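Ketosynthase (Streptomyces sp. MSC090213JE08, PDB 6KXD) probably catalyses the chain-extending condensation of a fatty acyl group with malonyl-ACP, releasing CO2, as the ketosynthase of a highly reducing type II polyketide synthase. Local coordinates at residues 89-103 and 239-252. Sequence-based numbering, arbitrary orientation.
Sequences AVDDAGLTEDDLGER and VLESLESALARGAR
Val-239 packs against Ala-89, Ala-93 and Leu-95 where, in this thiolase-like fold, the end of helix 77-93 lies on strand 234-242 of the mixed sheet. This is the tight side. CG2 of Val-239 lies 3.8 Å from CB of Ala-89, and CG1 meets CD1 of Leu-95. Small alanines let the helix come close, and Leu-193 of the neighbouring strand also touches Val-239.

Beyond this apolar patch the contact turns polar and, at exposed Arg-252, open to solvent. Helix 77-93 closes with a Schellman motif at Gly-94, whose positive phi suits a residue without a side chain, and the carbonyls of Asp-92 and Ala-93 accept from arginines of 249-252. Arg-252 grips Asp-92 O end-on with NH1 and NH2, the NH2 bond being shorter (2.7 Å) and straighter (158°). Asp-92 OD1 lies well out of the guanidinium plane, so its salt bridge to Arg-252 NH2 is one of charge alone; OD2 bonds to His-254 and Phe-15 N.

Arg-249 is more enclosed. Bent at chi3 (67°), its chain brings the guanidinium under Leu-95 CD2, centred on one face, with Ala-251 CB of its own segment toward the rim of the other; NH1 and NH2 both reach Ala-93 O. With an alanine here, Ala-93 O would probably lose both donors and the buried Glu-241 carboxylate much of its countercharge. Glutamate's long chain carries that carboxylate from the strand into a salt-bridge network with Arg-249 and Arg-103, and OE1 is hydrogen-bonded to Thr-13 OG1. OE2 offers its anti lone pair to Ser-245 OG and its syn lone pair to Arg-249 NE, whereas Arg-103 NH2 makes its salt bridge from above the carboxylate plane, 3.0 Å from Glu-241 OE2.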
loop_
_atom_site.group_PDB
_atom_site.type_symbol
_atom_site.label_atom_id
_atom_site.label_comp_id
_atom_site.label_asym_id
_atom_site.label_seq_id
_atom_site.Cartn_x
_atom_site.Cartn_y
_atom_site.Cartn_z
ATOM N N ALA A 89 0.936 18.506 -9.465
ATOM C CA ALA A 89 -0.455 18.386 -9.222
ATOM C C ALA A 89 -0.928 19.569 -8.371
ATOM O O ALA A 89 -2.011 20.077 -8.620
ATOM C CB ALA A 89 -0.756 17.086 -8.532
ATOM N N VAL A 90 -0.155 19.935 -7.348
ATOM C CA VAL A 90 -0.590 21.016 -6.493
ATOM C C VAL A 90 -0.458 22.339 -7.269
ATOM O O VAL A 90 -1.381 23.161 -7.209
ATOM C CB VAL A 90 0.088 21.040 -5.117
ATOM C CG1 VAL A 90 -0.278 19.802 -4.310
ATOM C CG2 VAL A 90 1.588 21.234 -5.173
ATOM N N ASP A 91 0.588 22.460 -8.082
ATOM C CA ASP A 91 0.697 23.581 -9.063
ATOM C C ASP A 91 -0.601 23.637 -9.879
ATOM O O ASP A 91 -1.298 24.665 -9.915
ATOM C CB ASP A 91 1.966 23.438 -9.916
ATOM C CG ASP A 91 3.244 23.720 -9.142
ATOM O OD1 ASP A 91 3.136 24.238 -8.026
ATOM O OD2 ASP A 91 4.335 23.406 -9.654
ATOM N N ASP A 92 -0.951 22.502 -10.489
ATOM C CA ASP A 92 -2.100 22.383 -11.369
ATOM C C ASP A 92 -3.384 22.683 -10.604
ATOM O O ASP A 92 -4.370 23.076 -11.202
ATOM C CB ASP A 92 -2.198 20.984 -11.987
ATOM C CG ASP A 92 -3.262 20.868 -13.065
ATOM O OD1 ASP A 92 -3.094 21.510 -14.130
ATOM O OD2 ASP A 92 -4.245 20.146 -12.833
ATOM N N ALA A 93 -3.387 22.487 -9.280
ATOM C CA ALA A 93 -4.599 22.736 -8.529
ATOM C C ALA A 93 -4.680 24.207 -8.084
ATOM O O ALA A 93 -5.704 24.599 -7.572
ATOM C CB ALA A 93 -4.681 21.814 -7.344
ATOM N N GLY A 94 -3.598 24.974 -8.248
ATOM C CA GLY A 94 -3.532 26.376 -7.777
ATOM C C GLY A 94 -3.243 26.447 -6.289
ATOM O O GLY A 94 -3.571 27.417 -5.619
ATOM N N LEU A 95 -2.629 25.384 -5.763
ATOM C CA LEU A 95 -2.369 25.237 -4.346
ATOM C C LEU A 95 -0.881 25.466 -4.156
ATOM O O LEU A 95 -0.070 24.903 -4.868
ATOM C CB LEU A 95 -2.723 23.818 -3.866
ATOM C CG LEU A 95 -4.193 23.543 -3.564
ATOM C CD1 LEU A 95 -4.442 22.069 -3.295
ATOM C CD2 LEU A 95 -4.646 24.366 -2.374
ATOM N N THR A 96 -0.523 26.282 -3.180
ATOM C CA THR A 96 0.876 26.463 -2.893
ATOM C C THR A 96 1.186 25.741 -1.577
ATOM O O THR A 96 0.274 25.252 -0.895
ATOM C CB THR A 96 1.223 27.955 -2.885
ATOM O OG1 THR A 96 2.639 28.020 -2.717
ATOM C CG2 THR A 96 0.479 28.715 -1.810
ATOM N N GLU A 97 2.474 25.669 -1.232
ATOM C CA GLU A 97 2.908 25.042 0.011
ATOM C C GLU A 97 2.244 25.750 1.203
ATOM O O GLU A 97 1.973 25.112 2.224
ATOM C CB GLU A 97 4.430 25.080 0.108
ATOM C CG GLU A 97 5.108 24.253 -0.962
ATOM C CD GLU A 97 6.607 24.440 -0.974
ATOM O OE1 GLU A 97 7.139 24.927 0.040
ATOM O OE2 GLU A 97 7.232 24.114 -1.994
ATOM N N ASP A 98 1.980 27.059 1.057
ATOM C CA ASP A 98 1.349 27.874 2.099
ATOM C C ASP A 98 -0.073 27.364 2.369
ATOM O O ASP A 98 -0.452 27.189 3.525
ATOM C CB ASP A 98 1.352 29.360 1.733
ATOM C CG ASP A 98 2.733 29.977 1.594
ATOM O OD1 ASP A 98 3.670 29.490 2.265
ATOM O OD2 ASP A 98 2.859 30.953 0.817
ATOM N N ASP A 99 -0.836 27.094 1.299
ATOM C CA ASP A 99 -2.248 26.609 1.376
ATOM C C ASP A 99 -2.296 25.182 1.959
ATOM O O ASP A 99 -3.300 24.759 2.544
ATOM C CB ASP A 99 -2.912 26.595 -0.007
ATOM C CG ASP A 99 -2.673 27.835 -0.868
ATOM O OD1 ASP A 99 -2.000 28.791 -0.393
ATOM O OD2 ASP A 99 -3.142 27.831 -2.020
ATOM N N LEU A 100 -1.212 24.426 1.741
ATOM C CA LEU A 100 -1.152 23.016 2.060
ATOM C C LEU A 100 -0.732 22.811 3.519
ATOM O O LEU A 100 -1.225 21.887 4.165
ATOM C CB LEU A 100 -0.161 22.339 1.106
ATOM C CG LEU A 100 -0.590 22.293 -0.357
ATOM C CD1 LEU A 100 0.600 22.021 -1.265
ATOM C CD2 LEU A 100 -1.686 21.275 -0.588
ATOM N N GLY A 101 0.223 23.624 3.992
ATOM C CA GLY A 101 0.763 23.527 5.365
ATOM C C GLY A 101 -0.352 23.620 6.398
ATOM O O GLY A 101 -0.242 23.056 7.488
ATOM N N GLU A 102 -1.428 24.321 6.006
ATOM C CA GLU A 102 -2.570 24.686 6.843
ATOM C C GLU A 102 -3.588 23.544 6.905
ATOM O O GLU A 102 -4.445 23.538 7.789
ATOM C CB GLU A 102 -3.283 25.930 6.288
ATOM C CG GLU A 102 -2.748 27.259 6.801
ATOM C CD GLU A 102 -2.463 27.294 8.292
ATOM O OE1 GLU A 102 -1.363 26.854 8.691
ATOM O OE2 GLU A 102 -3.348 27.736 9.051
ATOM N N ARG A 103 -3.511 22.603 5.959
ATOM C CA ARG A 103 -4.571 21.642 5.771
ATOM C C ARG A 103 -4.156 20.272 6.317
ATOM O O ARG A 103 -3.025 19.807 6.136
ATOM C CB ARG A 103 -4.977 21.593 4.296
ATOM C CG ARG A 103 -6.307 22.278 4.025
ATOM C CD ARG A 103 -6.320 23.104 2.757
ATOM N NE ARG A 103 -7.570 22.813 2.087
ATOM C CZ ARG A 103 -7.721 22.763 0.773
ATOM N NH1 ARG A 103 -6.963 23.511 -0.007
ATOM N NH2 ARG A 103 -8.618 21.945 0.250
ATOM N N VAL A 239 -4.961 15.696 -7.227
ATOM C CA VAL A 239 -5.493 16.440 -6.098
ATOM C C VAL A 239 -7.001 16.207 -6.036
ATOM O O VAL A 239 -7.739 16.589 -6.983
ATOM C CB VAL A 239 -5.152 17.945 -6.171
ATOM C CG1 VAL A 239 -5.656 18.667 -4.928
ATOM C CG2 VAL A 239 -3.661 18.169 -6.362
ATOM N N LEU A 240 -7.448 15.596 -4.929
ATOM C CA LEU A 240 -8.817 15.430 -4.599
ATOM C C LEU A 240 -9.163 16.467 -3.534
ATOM O O LEU A 240 -8.367 16.688 -2.622
ATOM C CB LEU A 240 -9.095 14.041 -4.020
ATOM C CG LEU A 240 -9.263 12.912 -5.029
ATOM C CD1 LEU A 240 -7.957 12.627 -5.737
ATOM C CD2 LEU A 240 -9.776 11.664 -4.325
ATOM N N GLU A 241 -10.368 17.016 -3.621
ATOM C CA GLU A 241 -10.816 18.064 -2.707
ATOM C C GLU A 241 -12.312 17.958 -2.510
ATOM O O GLU A 241 -13.014 17.566 -3.435
ATOM C CB GLU A 241 -10.536 19.445 -3.297
ATOM C CG GLU A 241 -9.148 19.966 -3.023
ATOM C CD GLU A 241 -8.967 21.426 -3.433
ATOM O OE1 GLU A 241 -8.378 21.658 -4.513
ATOM O OE2 GLU A 241 -9.412 22.324 -2.668
ATOM N N SER A 242 -12.787 18.288 -1.307
ATOM C CA SER A 242 -14.236 18.350 -1.115
ATOM C C SER A 242 -14.766 19.391 -2.100
ATOM O O SER A 242 -14.072 20.364 -2.372
ATOM C CB SER A 242 -14.617 18.690 0.292
ATOM O OG SER A 242 -14.272 20.028 0.590
ATOM N N LEU A 243 -15.940 19.141 -2.688
ATOM C CA LEU A 243 -16.557 20.176 -3.541
ATOM C C LEU A 243 -16.594 21.521 -2.795
ATOM O O LEU A 243 -16.255 22.542 -3.361
ATOM C CB LEU A 243 -17.960 19.743 -3.963
ATOM C CG LEU A 243 -18.697 20.764 -4.837
ATOM C CD1 LEU A 243 -17.891 21.056 -6.096
ATOM C CD2 LEU A 243 -20.095 20.273 -5.192
ATOM N N GLU A 244 -17.014 21.496 -1.524
ATOM C CA GLU A 244 -17.083 22.685 -0.680
ATOM C C GLU A 244 -15.779 23.475 -0.765
ATOM O O GLU A 244 -15.791 24.674 -0.961
ATOM C CB GLU A 244 -17.227 22.319 0.795
ATOM C CG GLU A 244 -18.640 22.092 1.273
ATOM C CD GLU A 244 -18.651 21.507 2.676
ATOM O OE1 GLU A 244 -18.802 22.293 3.641
ATOM O OE2 GLU A 244 -18.465 20.268 2.804
ATOM N N SER A 245 -14.664 22.773 -0.534
ATOM C CA SER A 245 -13.340 23.365 -0.425
ATOM C C SER A 245 -12.844 23.881 -1.783
ATOM O O SER A 245 -12.130 24.851 -1.861
ATOM C CB SER A 245 -12.366 22.357 0.128
ATOM O OG SER A 245 -11.041 22.812 -0.077
ATOM N N ALA A 246 -13.164 23.155 -2.851
ATOM C CA ALA A 246 -12.797 23.547 -4.208
ATOM C C ALA A 246 -13.558 24.827 -4.606
ATOM O O ALA A 246 -12.936 25.829 -4.985
ATOM C CB ALA A 246 -13.102 22.410 -5.147
ATOM N N LEU A 247 -14.896 24.788 -4.494
ATOM C CA LEU A 247 -15.762 25.915 -4.876
ATOM C C LEU A 247 -15.317 27.168 -4.122
ATOM O O LEU A 247 -15.090 28.205 -4.741
ATOM C CB LEU A 247 -17.227 25.588 -4.570
ATOM C CG LEU A 247 -17.883 24.564 -5.497
ATOM C CD1 LEU A 247 -19.367 24.402 -5.182
ATOM C CD2 LEU A 247 -17.664 24.936 -6.956
ATOM N N ALA A 248 -15.153 27.031 -2.796
ATOM C CA ALA A 248 -14.796 28.143 -1.879
ATOM C C ALA A 248 -13.411 28.751 -2.175
ATOM O O ALA A 248 -13.114 29.813 -1.694
ATOM C CB ALA A 248 -14.864 27.664 -0.443
ATOM N N ARG A 249 -12.558 28.053 -2.922
ATOM C CA ARG A 249 -11.141 28.410 -3.138
ATOM C C ARG A 249 -10.975 29.054 -4.522
ATOM O O ARG A 249 -9.925 29.600 -4.837
ATOM C CB ARG A 249 -10.327 27.109 -3.033
ATOM C CG ARG A 249 -8.816 27.253 -2.902
ATOM C CD ARG A 249 -8.159 25.935 -2.494
ATOM N NE ARG A 249 -8.222 24.849 -3.481
ATOM C CZ ARG A 249 -7.450 24.783 -4.560
ATOM N NH1 ARG A 249 -6.802 25.870 -4.942
ATOM N NH2 ARG A 249 -7.335 23.659 -5.261
ATOM N N GLY A 250 -12.013 28.940 -5.356
ATOM C CA GLY A 250 -11.967 29.340 -6.772
ATOM C C GLY A 250 -11.150 28.386 -7.636
ATOM O O GLY A 250 -10.512 28.801 -8.607
ATOM N N ALA A 251 -11.177 27.094 -7.286
ATOM C CA ALA A 251 -10.357 26.103 -7.956
ATOM C C ALA A 251 -11.022 25.668 -9.266
ATOM O O ALA A 251 -12.228 25.455 -9.333
ATOM C CB ALA A 251 -10.131 24.928 -7.032
ATOM N N ARG A 252 -10.224 25.528 -10.321
ATOM C CA ARG A 252 -10.678 24.855 -11.532
ATOM C C ARG A 252 -10.816 23.354 -11.202
ATOM O O ARG A 252 -9.882 22.748 -10.715
ATOM C CB ARG A 252 -9.691 25.154 -12.668
ATOM C CG ARG A 252 -9.987 24.444 -13.979
ATOM C CD ARG A 252 -9.313 23.084 -14.094
ATOM N NE ARG A 252 -7.865 23.147 -14.251
ATOM C CZ ARG A 252 -6.967 23.063 -13.271
ATOM N NH1 ARG A 252 -7.286 22.607 -12.066
ATOM N NH2 ARG A 252 -5.734 23.453 -13.503
#